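Local coordinates for putative alpha-L-fucosidase (Bacteroides thetaiotaomicron VPI-5482, PDB 3GZA), which probably hydrolyses alpha-L-fucosidic bonds, acting as a glycoside hydrolase of family 29, at residues K16-E21 / G308-L313; F217-S222 / E253-G258; G225-P230 / A268-P273; W232-V237 / N379-R384. One frame throughout, in Å; residues are numbered along the deposited sequence. Where two conformers were deposited one is given.

Contact 1 of 4, residues K16-E21 / G308-L313; sequences KWHEAE and GRNATL
Thr312 gives its hydroxyl proton to the carbonyl of Trp17, OG1 to O 2.8 Å, with the donor tilted out of the carbonyl plane. With OG1 beside its own backbone N (chi1 -73°) the hydroxyl faces the helix, while the backbone itself holds CB over the indole. CB stands 3.8 Å from the centroid of the six-membered ring of Trp17, 24° off the normal, a CH-pi contact over the face displaced toward the rim. OG1 also accepts a proton from a water that donates another to His18 O, so one buried hydroxyl is used both ways. Beyond the helix end, where Glu21 has positive phi, Leu313 N binds Glu21 O at 2.9 Å and 169°, and Thr312 CA adds a CA-H...O contact to the same oxygen.

Two further waters bridge the remaining polar groups. One accepts from Trp17 NE1 at 2.9 Å and makes a weak bond to Asn310 O; the other lies in the plane of the His18 ring, 2.8 Å from ND1, and donates to Asn310 OD1. His18 NE2 pairs with Trp265, Asn310 ND2 with Glu381 and Cys231, and the Glu21 carboxylate with His407 and Lys408. A leucine in place of Trp17 would probably leave the water at NE1 without its donor and Thr312 CB without a flat face to lie on.

In the barrel-type fold of this family, helix 15-20 thus packs against strand 312-317 and the loop leading into it; that strand lies between strands 22-26 and 264-273, while Trp17 also touches Phe75 and Pro267.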
loop_
_atom_site.group_PDB
_atom_site.type_symbol
_atom_site.label_atom_id
_atom_site.label_comp_id
_atom_site.label_asym_id
_atom_site.label_seq_id
_atom_site.Cartn_x
_atom_site.Cartn_y
_atom_site.Cartn_z
ATOM N N LYS A 16 21.630 -14.110 27.069
ATOM C CA LYS A 16 22.221 -13.028 26.254
ATOM C C LYS A 16 21.577 -11.688 26.520
ATOM O O LYS A 16 22.142 -10.682 26.193
ATOM C CB LYS A 16 22.187 -13.350 24.753
ATOM C CG LYS A 16 20.814 -13.632 24.180
ATOM C CD LYS A 16 20.829 -13.785 22.669
ATOM C CE LYS A 16 19.446 -14.071 22.148
ATOM N NZ LYS A 16 18.994 -15.407 22.602
ATOM N N TRP A 17 20.360 -11.689 27.086
ATOM C CA TRP A 17 19.679 -10.458 27.481
ATOM C C TRP A 17 20.461 -9.832 28.637
ATOM O O TRP A 17 20.871 -8.648 28.592
ATOM C CB TRP A 17 18.218 -10.755 27.905
ATOM C CG TRP A 17 17.620 -9.581 28.531
ATOM C CD1 TRP A 17 17.381 -9.402 29.868
ATOM C CD2 TRP A 17 17.251 -8.350 27.890
ATOM N NE1 TRP A 17 16.906 -8.134 30.086
ATOM C CE2 TRP A 17 16.788 -7.482 28.898
ATOM C CE3 TRP A 17 17.256 -7.899 26.560
ATOM C CZ2 TRP A 17 16.354 -6.209 28.616
ATOM C CZ3 TRP A 17 16.866 -6.624 26.300
ATOM C CH2 TRP A 17 16.404 -5.803 27.320
ATOM N N HIS A 18 20.648 -10.602 29.692
ATOM C CA HIS A 18 21.379 -10.101 30.863
ATOM C C HIS A 18 22.815 -9.748 30.518
ATOM O O HIS A 18 23.323 -8.727 30.956
ATOM C CB HIS A 18 21.419 -11.143 31.960
ATOM C CG HIS A 18 20.081 -11.481 32.532
ATOM N ND1 HIS A 18 19.440 -10.673 33.442
ATOM C CD2 HIS A 18 19.246 -12.517 32.284
ATOM C CE1 HIS A 18 18.276 -11.219 33.759
ATOM N NE2 HIS A 18 18.139 -12.346 33.078
ATOM N N GLU A 19 23.492 -10.637 29.797
ATOM C CA GLU A 19 24.922 -10.434 29.490
ATOM C C GLU A 19 25.230 -9.244 28.603
ATOM O O GLU A 19 26.316 -8.688 28.693
ATOM C CB GLU A 19 25.493 -11.680 28.842
ATOM C CG GLU A 19 25.445 -12.871 29.744
ATOM C CD GLU A 19 25.582 -14.227 28.982
ATOM O OE1 GLU A 19 25.170 -14.353 27.776
ATOM O OE2 GLU A 19 26.026 -15.186 29.634
ATOM N N ALA A 20 24.313 -8.887 27.715
ATOM C CA ALA A 20 24.562 -7.748 26.829
ATOM C C ALA A 20 24.736 -6.472 27.589
ATOM O O ALA A 20 25.597 -5.665 27.220
ATOM C CB ALA A 20 23.426 -7.606 25.799
ATOM N N GLU A 21 23.891 -6.249 28.608
ATOM C CA GLU A 21 23.872 -5.019 29.430
ATOM C C GLU A 21 23.402 -3.770 28.738
ATOM O O GLU A 21 22.703 -2.975 29.328
ATOM C CB GLU A 21 25.200 -4.780 30.155
ATOM C CG GLU A 21 25.603 -5.926 31.097
ATOM C CD GLU A 21 26.917 -5.767 31.801
ATOM O OE1 GLU A 21 27.596 -4.766 31.621
ATOM O OE2 GLU A 21 27.331 -6.716 32.484
ATOM N N GLY A 308 23.434 -0.981 36.524
ATOM C CA GLY A 308 23.775 -1.167 37.945
ATOM C C GLY A 308 22.652 -1.524 38.893
ATOM O O GLY A 308 22.861 -1.664 40.100
ATOM N N ARG A 309 21.459 -1.649 38.323
ATOM C CA ARG A 309 20.230 -2.058 38.997
ATOM C C ARG A 309 19.601 -3.277 38.269
ATOM O O ARG A 309 18.397 -3.470 38.291
ATOM C CB ARG A 309 19.216 -0.897 39.088
ATOM C CG ARG A 309 19.591 0.145 40.046
ATOM C CD ARG A 309 18.555 1.250 40.140
ATOM N NE ARG A 309 18.979 2.259 41.100
ATOM C CZ ARG A 309 18.291 3.372 41.343
ATOM N NH1 ARG A 309 17.160 3.620 40.728
ATOM N NH2 ARG A 309 18.754 4.255 42.196
ATOM N N ASN A 310 20.432 -4.126 37.657
ATOM C CA ASN A 310 19.961 -5.392 37.100
ATOM C C ASN A 310 18.971 -5.225 35.966
ATOM O O ASN A 310 18.025 -5.982 35.836
ATOM C CB ASN A 310 19.283 -6.224 38.219
ATOM C CG ASN A 310 19.094 -7.680 37.846
ATOM O OD1 ASN A 310 19.854 -8.248 37.030
ATOM N ND2 ASN A 310 18.110 -8.334 38.516
ATOM N N ALA A 311 19.173 -4.203 35.133
ATOM C CA ALA A 311 18.387 -4.001 33.945
ATOM C C ALA A 311 19.332 -3.761 32.742
ATOM O O ALA A 311 20.323 -3.082 32.860
ATOM C CB ALA A 311 17.422 -2.776 34.128
ATOM N N THR A 312 19.014 -4.331 31.592
ATOM C CA THR A 312 19.698 -4.045 30.363
ATOM C C THR A 312 19.123 -2.753 29.796
ATOM O O THR A 312 17.903 -2.566 29.714
ATOM C CB THR A 312 19.649 -5.222 29.408
ATOM O OG1 THR A 312 20.552 -6.227 29.931
ATOM C CG2 THR A 312 20.061 -4.810 27.961
ATOM N N LEU A 313 20.009 -1.860 29.379
ATOM C CA LEU A 313 19.676 -0.517 28.934
ATOM C C LEU A 313 19.683 -0.433 27.419
ATOM O O LEU A 313 20.668 -0.844 26.765
ATOM C CB LEU A 313 20.712 0.443 29.496
ATOM C CG LEU A 313 20.708 1.903 29.032
ATOM C CD1 LEU A 313 19.388 2.617 29.462
ATOM C CD2 LEU A 313 21.949 2.709 29.533
HETATM O O HOH W 1 17.552 -7.438 32.847
HETATM O O HOH W 2 19.973 -8.029 34.260
HETATM O O HOH W 3 21.784 -6.820 32.351
#

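Contact 2 of 4, residues F217-S222 / E253-G258; sequences FRWGGS and ELLKHG
Two nitrogens of the Arg218 guanidinium converge on one carbonyl oxygen: NE meets Leu255 O at 2.9 Å and 166°, and NH2 reaches the same atom at 3.3 Å and 138°. The acceptor is only 2° out of the guanidinium plane, and both nitrogens come to it from one face of the carbonyl plane. Over a face of the guanidinium sits Gly258 CA, just past the helix end. Leu255 fits against the backbone, CD2 3.5 Å and CB 3.4 Å from Trp219 O, while its CD1 meets Trp219 CE3 at 4.2 Å.

Strand 218-219 pairs in parallel with strand 264-273 in the barrel-type sheet, and helix 251-257 closes against the turn that follows it. There Gly220 O is 3.3 Å from Lys256 CG, and a side chain on Gly221 would run into that CG. The extended Lys256 chain carries NZ on to a water that bridges it to Gly221 O.

Outside the two segments, Val266 O and Trp232 O accept from Arg218 NH1, which should limit turning of the guanidinium. Asp271 OD1 accepts from Trp219 NE1, and the Trp219 side chain lies about 3 Å, nearest atoms, from a bound HEPES molecule.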
loop_
_atom_site.group_PDB
_atom_site.type_symbol
_atom_site.label_atom_id
_atom_site.label_comp_id
_atom_site.label_asym_id
_atom_site.label_seq_id
_atom_site.Cartn_x
_atom_site.Cartn_y
_atom_site.Cartn_z
ATOM N N PHE A 217 11.202 -10.168 28.246
ATOM C CA PHE A 217 11.705 -9.161 29.156
ATOM C C PHE A 217 10.579 -8.154 29.298
ATOM O O PHE A 217 9.577 -8.266 28.568
ATOM C CB PHE A 217 13.049 -8.568 28.711
ATOM C CG PHE A 217 13.038 -7.937 27.367
ATOM C CD1 PHE A 217 12.583 -6.677 27.227
ATOM C CD2 PHE A 217 13.524 -8.619 26.247
ATOM C CE1 PHE A 217 12.567 -6.085 26.040
ATOM C CE2 PHE A 217 13.529 -8.035 25.050
ATOM C CZ PHE A 217 13.082 -6.757 24.939
ATOM N N ARG A 218 10.691 -7.215 30.232
ATOM C CA ARG A 218 9.621 -6.246 30.477
ATOM C C ARG A 218 10.174 -4.848 30.383
ATOM O O ARG A 218 11.288 -4.613 30.815
ATOM C CB ARG A 218 8.980 -6.399 31.870
ATOM C CG ARG A 218 9.949 -6.154 33.046
ATOM C CD ARG A 218 9.309 -6.474 34.363
ATOM N NE ARG A 218 10.068 -5.809 35.428
ATOM C CZ ARG A 218 11.037 -6.360 36.158
ATOM N NH1 ARG A 218 11.328 -7.667 36.061
ATOM N NH2 ARG A 218 11.668 -5.610 37.048
ATOM N N TRP A 219 9.354 -3.935 29.894
ATOM C CA TRP A 219 9.684 -2.499 29.943
ATOM C C TRP A 219 9.644 -2.088 31.398
ATOM O O TRP A 219 8.655 -2.316 32.092
ATOM C CB TRP A 219 8.642 -1.719 29.136
ATOM C CG TRP A 219 8.830 -0.229 29.169
ATOM C CD1 TRP A 219 9.876 0.449 28.716
ATOM C CD2 TRP A 219 7.898 0.725 29.671
ATOM N NE1 TRP A 219 9.687 1.791 28.888
ATOM C CE2 TRP A 219 8.472 1.994 29.465
ATOM C CE3 TRP A 219 6.638 0.632 30.242
ATOM C CZ2 TRP A 219 7.846 3.149 29.821
ATOM C CZ3 TRP A 219 6.015 1.784 30.629
ATOM C CH2 TRP A 219 6.621 3.033 30.412
ATOM N N GLY A 220 10.721 -1.457 31.859
ATOM C CA GLY A 220 10.884 -1.059 33.253
ATOM C C GLY A 220 10.095 0.125 33.765
ATOM O O GLY A 220 10.476 0.702 34.789
ATOM N N GLY A 221 9.020 0.490 33.085
ATOM C CA GLY A 221 8.083 1.489 33.648
ATOM C C GLY A 221 8.320 2.961 33.343
ATOM O O GLY A 221 7.555 3.804 33.849
ATOM N N SER A 222 9.387 3.305 32.613
ATOM C CA SER A 222 9.636 4.688 32.234
ATOM C C SER A 222 10.610 4.663 31.069
ATOM O O SER A 222 11.181 3.626 30.747
ATOM C CB SER A 222 10.254 5.477 33.369
ATOM O OG SER A 222 11.618 5.099 33.585
ATOM N N GLU A 253 4.603 0.060 39.489
ATOM C CA GLU A 253 5.579 -0.327 40.517
ATOM C C GLU A 253 6.117 -1.711 40.236
ATOM O O GLU A 253 7.273 -1.959 40.451
ATOM C CB GLU A 253 4.981 -0.289 41.908
ATOM C CG GLU A 253 4.720 1.122 42.398
ATOM C CD GLU A 253 5.977 1.916 42.599
ATOM O OE1 GLU A 253 6.965 1.365 43.115
ATOM O OE2 GLU A 253 5.969 3.112 42.245
ATOM N N LEU A 254 5.252 -2.615 39.792
ATOM C CA LEU A 254 5.664 -3.968 39.442
ATOM C C LEU A 254 6.637 -3.961 38.268
ATOM O O LEU A 254 7.615 -4.700 38.288
ATOM C CB LEU A 254 4.411 -4.848 39.208
ATOM C CG LEU A 254 4.652 -6.263 38.698
ATOM C CD1 LEU A 254 5.519 -7.040 39.714
ATOM C CD2 LEU A 254 3.305 -6.978 38.396
ATOM N N LEU A 255 6.425 -3.130 37.229
ATOM C CA LEU A 255 7.416 -3.042 36.117
ATOM C C LEU A 255 8.761 -2.518 36.572
ATOM O O LEU A 255 9.802 -3.030 36.193
ATOM C CB LEU A 255 6.868 -2.174 34.993
ATOM C CG LEU A 255 5.629 -2.706 34.276
ATOM C CD1 LEU A 255 5.071 -1.606 33.387
ATOM C CD2 LEU A 255 5.941 -4.005 33.455
ATOM N N LYS A 256 8.733 -1.509 37.446
ATOM C CA LYS A 256 9.928 -0.870 37.941
ATOM C C LYS A 256 10.787 -1.683 38.886
ATOM O O LYS A 256 12.008 -1.444 38.978
ATOM C CB LYS A 256 9.512 0.449 38.633
ATOM C CG LYS A 256 9.058 1.514 37.625
ATOM C CD LYS A 256 8.458 2.751 38.285
ATOM C CE LYS A 256 8.057 3.786 37.209
ATOM N NZ LYS A 256 7.222 4.833 37.797
ATOM N N HIS A 257 10.147 -2.587 39.621
ATOM C CA HIS A 257 10.807 -3.383 40.650
ATOM C C HIS A 257 10.820 -4.893 40.402
ATOM O O HIS A 257 11.635 -5.589 40.986
ATOM C CB HIS A 257 10.107 -3.158 42.026
ATOM C CG HIS A 257 10.327 -1.790 42.621
ATOM N ND1 HIS A 257 11.465 -1.459 43.317
ATOM C CD2 HIS A 257 9.549 -0.674 42.618
ATOM C CE1 HIS A 257 11.380 -0.200 43.721
ATOM N NE2 HIS A 257 10.219 0.297 43.324
ATOM N N GLY A 258 9.858 -5.412 39.646
ATOM C CA GLY A 258 9.668 -6.856 39.543
ATOM C C GLY A 258 9.070 -7.412 40.837
ATOM O O GLY A 258 8.641 -6.670 41.740
HETATM O O HOH W 4 6.817 5.997 35.284
#

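Contact 3 of 4, residues G225-P230 / A268-P273; sequences GTVEYP and AMADTP
Gly225 meets Asp271 in a weak backbone hydrogen bond, N to O 2.9 Å but bent to 127°, where the loop between strands 218-219 and 234-235 runs alongside strand 264-273 of the barrel-type sheet, roughly antiparallel at 151°. This is the sole direct hydrogen bond between the segments, too little for regular strand pairing. Gly225 has positive phi, and a CB here would clash with Thr272 CG2. That methyl, set between the backbone N and carbonyl carbon of Thr272, lies 3.8 Å from Gly225 CA; Thr272 OG1, anti to its N at chi1 180°, turns instead to Pro273 O. Replacing Thr272 by alanine is likely to open a gap beside Gly225 and deprive Pro273 O of its hydroxyl donor.

At Thr226 the backbone passes over Ala270, whose CB is 3.8 Å from Thr226 N. A water accepts from Asp271 N at 3.0 Å and more weakly from Gly225 N, and sits within donating distance of Thr226 O.

Val227 ends the touching run. Its carbonyl is bound by Arg309, while CG1, beside the backbone N, reaches across to the strand's methyls, 4.1 Å from Ala268 CB and 4.3 Å from Ala270 CB.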
loop_
_atom_site.group_PDB
_atom_site.type_symbol
_atom_site.label_atom_id
_atom_site.label_comp_id
_atom_site.label_asym_id
_atom_site.label_seq_id
_atom_site.Cartn_x
_atom_site.Cartn_y
_atom_site.Cartn_z
ATOM N N GLY A 225 15.687 5.669 31.142
ATOM C CA GLY A 225 16.920 4.904 31.078
ATOM C C GLY A 225 17.334 4.365 32.430
ATOM O O GLY A 225 18.511 4.059 32.641
ATOM N N THR A 226 16.360 4.223 33.333
ATOM C CA THR A 226 16.588 3.683 34.678
ATOM C C THR A 226 15.466 2.744 35.032
ATOM O O THR A 226 14.435 2.702 34.364
ATOM C CB THR A 226 16.611 4.765 35.773
ATOM O OG1 THR A 226 15.277 5.300 36.005
ATOM C CG2 THR A 226 17.557 5.875 35.430
ATOM N N VAL A 227 15.713 1.962 36.065
ATOM C CA VAL A 227 14.699 1.205 36.769
ATOM C C VAL A 227 14.777 1.626 38.225
ATOM O O VAL A 227 15.691 2.311 38.634
ATOM C CB VAL A 227 14.871 -0.320 36.612
ATOM C CG1 VAL A 227 14.614 -0.761 35.174
ATOM C CG2 VAL A 227 16.270 -0.818 37.104
ATOM N N GLU A 228 13.862 1.157 39.058
ATOM C CA GLU A 228 13.902 1.466 40.464
ATOM C C GLU A 228 14.712 0.410 41.198
ATOM O O GLU A 228 15.280 -0.487 40.569
ATOM C CB GLU A 228 12.491 1.612 41.002
ATOM C CG GLU A 228 11.718 2.764 40.364
ATOM C CD GLU A 228 12.352 4.102 40.649
ATOM O OE1 GLU A 228 12.621 4.364 41.831
ATOM O OE2 GLU A 228 12.528 4.912 39.722
ATOM N N TYR A 229 14.836 0.555 42.510
ATOM C CA TYR A 229 15.591 -0.389 43.332
ATOM C C TYR A 229 14.800 -0.753 44.593
ATOM O O TYR A 229 14.275 0.152 45.243
ATOM C CB TYR A 229 17.002 0.186 43.644
ATOM C CG TYR A 229 17.848 -0.904 44.285
ATOM C CD1 TYR A 229 18.529 -1.817 43.477
ATOM C CD2 TYR A 229 17.920 -1.053 45.657
ATOM C CE1 TYR A 229 19.217 -2.846 44.009
ATOM C CE2 TYR A 229 18.618 -2.115 46.233
ATOM C CZ TYR A 229 19.278 -3.009 45.389
ATOM O OH TYR A 229 19.979 -4.053 45.929
ATOM N N PRO A 230 14.718 -2.056 44.943
ATOM C CA PRO A 230 15.307 -3.224 44.275
ATOM C C PRO A 230 14.682 -3.486 42.915
ATOM O O PRO A 230 13.575 -2.990 42.627
ATOM C CB PRO A 230 14.995 -4.379 45.239
ATOM C CG PRO A 230 13.817 -3.956 45.968
ATOM C CD PRO A 230 13.966 -2.471 46.144
ATOM N N ALA A 268 14.109 -7.068 33.614
ATOM C CA ALA A 268 13.952 -5.647 33.362
ATOM C C ALA A 268 14.731 -5.036 32.205
ATOM O O ALA A 268 15.914 -5.261 32.000
ATOM C CB ALA A 268 14.263 -4.856 34.650
HETATM N N MSE A 269 14.024 -4.230 31.457
HETATM C CA MSE A 269 14.574 -3.433 30.378
HETATM C C MSE A 269 14.415 -1.958 30.752
HETATM O O MSE A 269 13.391 -1.546 31.262
HETATM C CB MSE A 269 13.808 -3.682 29.092
HETATM C CG MSE A 269 14.314 -2.972 27.961
HETATM SE SE MSE A 269 13.342 -1.321 27.515
HETATM C CE MSE A 269 11.921 -2.152 26.535
ATOM N N ALA A 270 15.479 -1.176 30.565
ATOM C CA ALA A 270 15.444 0.287 30.715
ATOM C C ALA A 270 15.673 0.861 29.339
ATOM O O ALA A 270 16.361 0.251 28.506
ATOM C CB ALA A 270 16.541 0.774 31.676
ATOM N N ASP A 271 15.058 2.009 29.034
ATOM C CA ASP A 271 15.292 2.619 27.742
ATOM C C ASP A 271 15.167 4.133 27.811
ATOM O O ASP A 271 14.505 4.654 28.714
ATOM C CB ASP A 271 14.436 2.021 26.599
ATOM C CG ASP A 271 12.935 2.261 26.703
ATOM O OD1 ASP A 271 12.383 2.743 27.702
ATOM O OD2 ASP A 271 12.254 1.895 25.691
ATOM N N THR A 272 15.825 4.782 26.858
ATOM C CA THR A 272 15.752 6.229 26.758
ATOM C C THR A 272 16.272 6.664 25.407
ATOM O O THR A 272 17.170 6.078 24.870
ATOM C CB THR A 272 16.603 6.936 27.839
ATOM O OG1 THR A 272 16.514 8.375 27.702
ATOM C CG2 THR A 272 18.100 6.525 27.797
ATOM N N PRO A 273 15.659 7.703 24.865
ATOM C CA PRO A 273 16.300 8.306 23.699
ATOM C C PRO A 273 17.625 8.931 24.153
ATOM O O PRO A 273 17.739 9.358 25.305
ATOM C CB PRO A 273 15.363 9.447 23.316
ATOM C CG PRO A 273 14.389 9.568 24.305
ATOM C CD PRO A 273 14.418 8.407 25.253
HETATM O O HOH W 5 13.863 3.183 31.559
#

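Contact 4 of 4, residues W232-V237 / N379-R384; sequences WSTFPV and NGERIR
Glu381 clasps Ser233 with both carboxylate oxygens, across the interface between the barrel-type domain, probably the catalytic one, and the C-terminal beta domain, whose sequence is of the F5/8 type C family. Three kinds of interaction build this joint.

The hydrogen bonds are centred on the carboxylate. Ser233 N gives a nearly straight bond to OE1 of Glu381, 2.8 Å and 175°, on the syn lone pair. Ser233 OG donates to OE2 of Glu381 at 2.6 Å, also from the syn side but 31° out of the carboxylate plane. The glutamate reaches this far because its chain is extended beyond CG, so that the carboxylate projects from its own loop to the serine. A water donates to both Thr234 OG1 and Glu381 OE1, while Asn310 ND2 takes up OE2; OE1 and OE2 thus have two donors each. This many donors around a buried carboxylate would be expected to favour its charged form. Thr234 OG1 is bound in addition to Asp259 O.

Edge contacts involve Trp232. Glu381 OE1 and Ile383 O both lie at its rim, in the ring plane, Ile383 O 3.5 Å from Trp232 CZ3; the carboxylate plane is turned 54° from the indole.

Aliphatic and charge-to-ring contacts come from Arg384. Its chain bends at chi2, bringing the guanidinium round to the indole with the two planes steeply inclined. The charge is far for a cation-pi pair, at most a weak attraction, and the nearest approach is instead Arg384 CD to Trp232 CH2, 3.6 Å.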
loop_
_atom_site.group_PDB
_atom_site.type_symbol
_atom_site.label_atom_id
_atom_site.label_comp_id
_atom_site.label_asym_id
_atom_site.label_seq_id
_atom_site.Cartn_x
_atom_site.Cartn_y
_atom_site.Cartn_z
ATOM N N TRP A 232 14.122 -6.885 40.533
ATOM C CA TRP A 232 14.202 -8.335 40.372
ATOM C C TRP A 232 13.808 -8.713 38.972
ATOM O O TRP A 232 13.038 -8.032 38.333
ATOM C CB TRP A 232 13.209 -9.014 41.345
ATOM C CG TRP A 232 13.305 -8.515 42.741
ATOM C CD1 TRP A 232 12.464 -7.592 43.345
ATOM C CD2 TRP A 232 14.228 -8.916 43.738
ATOM N NE1 TRP A 232 12.853 -7.385 44.626
ATOM C CE2 TRP A 232 13.935 -8.171 44.909
ATOM C CE3 TRP A 232 15.279 -9.823 43.764
ATOM C CZ2 TRP A 232 14.655 -8.316 46.084
ATOM C CZ3 TRP A 232 16.028 -9.944 44.933
ATOM C CH2 TRP A 232 15.695 -9.219 46.086
ATOM N N SER A 233 14.293 -9.851 38.509
ATOM C CA SER A 233 13.961 -10.356 37.182
ATOM C C SER A 233 12.696 -11.167 37.145
ATOM O O SER A 233 12.115 -11.345 36.081
ATOM C CB SER A 233 15.050 -11.295 36.648
ATOM O OG SER A 233 16.252 -10.581 36.425
ATOM N N THR A 234 12.290 -11.660 38.304
ATOM C CA THR A 234 11.129 -12.497 38.470
ATOM C C THR A 234 9.838 -11.677 38.446
ATOM O O THR A 234 9.830 -10.472 38.756
ATOM C CB THR A 234 11.288 -13.367 39.678
ATOM O OG1 THR A 234 11.694 -12.594 40.820
ATOM C CG2 THR A 234 12.321 -14.459 39.393
ATOM N N PHE A 235 8.750 -12.356 38.052
ATOM C CA PHE A 235 7.516 -11.674 37.709
ATOM C C PHE A 235 6.344 -12.620 37.959
ATOM O O PHE A 235 6.503 -13.823 37.835
ATOM C CB PHE A 235 7.659 -11.194 36.227
ATOM C CG PHE A 235 6.952 -9.901 35.936
ATOM C CD1 PHE A 235 7.431 -8.716 36.502
ATOM C CD2 PHE A 235 5.793 -9.852 35.150
ATOM C CE1 PHE A 235 6.793 -7.545 36.258
ATOM C CE2 PHE A 235 5.151 -8.651 34.914
ATOM C CZ PHE A 235 5.635 -7.510 35.478
ATOM N N PRO A 236 5.183 -12.079 38.335
ATOM C CA PRO A 236 4.060 -12.940 38.682
ATOM C C PRO A 236 3.378 -13.680 37.533
ATOM O O PRO A 236 2.706 -14.702 37.773
ATOM C CB PRO A 236 3.091 -11.975 39.369
ATOM C CG PRO A 236 3.410 -10.664 38.823
ATOM C CD PRO A 236 4.880 -10.650 38.583
ATOM N N VAL A 237 3.604 -13.208 36.317
ATOM C CA VAL A 237 3.027 -13.769 35.106
ATOM C C VAL A 237 4.077 -13.747 34.052
ATOM O O VAL A 237 5.030 -12.970 34.131
ATOM C CB VAL A 237 1.758 -13.001 34.644
ATOM C CG1 VAL A 237 0.586 -13.292 35.600
ATOM C CG2 VAL A 237 2.051 -11.486 34.485
ATOM N N ASN A 379 21.747 -19.297 37.366
ATOM C CA ASN A 379 21.285 -19.964 38.569
ATOM C C ASN A 379 20.294 -19.174 39.436
ATOM O O ASN A 379 19.967 -19.608 40.530
ATOM C CB ASN A 379 22.501 -20.436 39.360
ATOM C CG ASN A 379 23.324 -21.447 38.577
ATOM O OD1 ASN A 379 22.777 -22.265 37.848
ATOM N ND2 ASN A 379 24.625 -21.378 38.711
ATOM N N GLY A 380 19.813 -18.048 38.924
ATOM C CA GLY A 380 18.760 -17.261 39.585
ATOM C C GLY A 380 19.213 -16.131 40.468
ATOM O O GLY A 380 20.408 -15.889 40.610
ATOM N N GLU A 381 18.232 -15.423 41.031
ATOM C CA GLU A 381 18.439 -14.339 41.961
ATOM C C GLU A 381 18.311 -14.934 43.351
ATOM O O GLU A 381 17.217 -15.091 43.916
ATOM C CB GLU A 381 17.463 -13.190 41.640
ATOM C CG GLU A 381 17.992 -12.452 40.427
ATOM C CD GLU A 381 17.029 -11.525 39.723
ATOM O OE1 GLU A 381 15.869 -11.370 40.189
ATOM O OE2 GLU A 381 17.455 -10.963 38.696
ATOM N N ARG A 382 19.462 -15.281 43.928
ATOM C CA ARG A 382 19.494 -15.934 45.229
ATOM C C ARG A 382 19.642 -14.975 46.384
ATOM O O ARG A 382 19.123 -15.213 47.461
ATOM C CB ARG A 382 20.639 -16.954 45.276
ATOM C CG ARG A 382 20.544 -17.919 44.139
ATOM C CD ARG A 382 21.614 -18.972 44.139
ATOM N NE ARG A 382 21.281 -20.029 43.187
ATOM C CZ ARG A 382 21.687 -21.295 43.297
ATOM N NH1 ARG A 382 22.450 -21.687 44.299
ATOM N NH2 ARG A 382 21.312 -22.198 42.403
ATOM N N ILE A 383 20.379 -13.895 46.161
ATOM C CA ILE A 383 20.641 -12.896 47.179
ATOM C C ILE A 383 19.371 -12.085 47.434
ATOM O O ILE A 383 18.727 -11.631 46.487
ATOM C CB ILE A 383 21.808 -11.950 46.738
ATOM C CG1 ILE A 383 23.135 -12.730 46.697
ATOM C CG2 ILE A 383 21.957 -10.729 47.702
ATOM C CD1 ILE A 383 24.302 -11.880 46.128
ATOM N N ARG A 384 18.981 -11.980 48.705
ATOM C CA ARG A 384 17.807 -11.198 49.108
ATOM C C ARG A 384 18.143 -10.013 49.976
ATOM O O ARG A 384 17.389 -9.060 49.990
ATOM C CB ARG A 384 16.794 -12.096 49.816
ATOM C CG ARG A 384 16.071 -13.047 48.862
ATOM C CD ARG A 384 15.246 -12.298 47.860
ATOM N NE ARG A 384 14.508 -13.197 46.977
ATOM C CZ ARG A 384 13.354 -13.765 47.280
ATOM N NH1 ARG A 384 12.805 -13.608 48.490
ATOM N NH2 ARG A 384 12.773 -14.568 46.382
HETATM O O HOH W 6 14.112 -12.598 42.035
#

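Contacts 1, 2 and 3 all lie in the barrel domain and meet on its sheet: strand 264-273 of contact 3 pairs with 312-317 of contact 1 and 218-219 of contact 2. Contacts 1 and 3 are buried, their centres about 9 Å from the centre of the chain; contact 2 is only partly buried, and contact 4, though buried, has its centre about 19 Å from that point, at the domain interface. Chemistry follows place. Contact 1 relies on waters and backbone carbonyls, contact 3 on small apolar groups, contact 2 on a guanidinium at a helix end, contact 4 on a carboxylate. Asn310 joins contact 1 to contact 4, and Arg218 joins contact 2 to it.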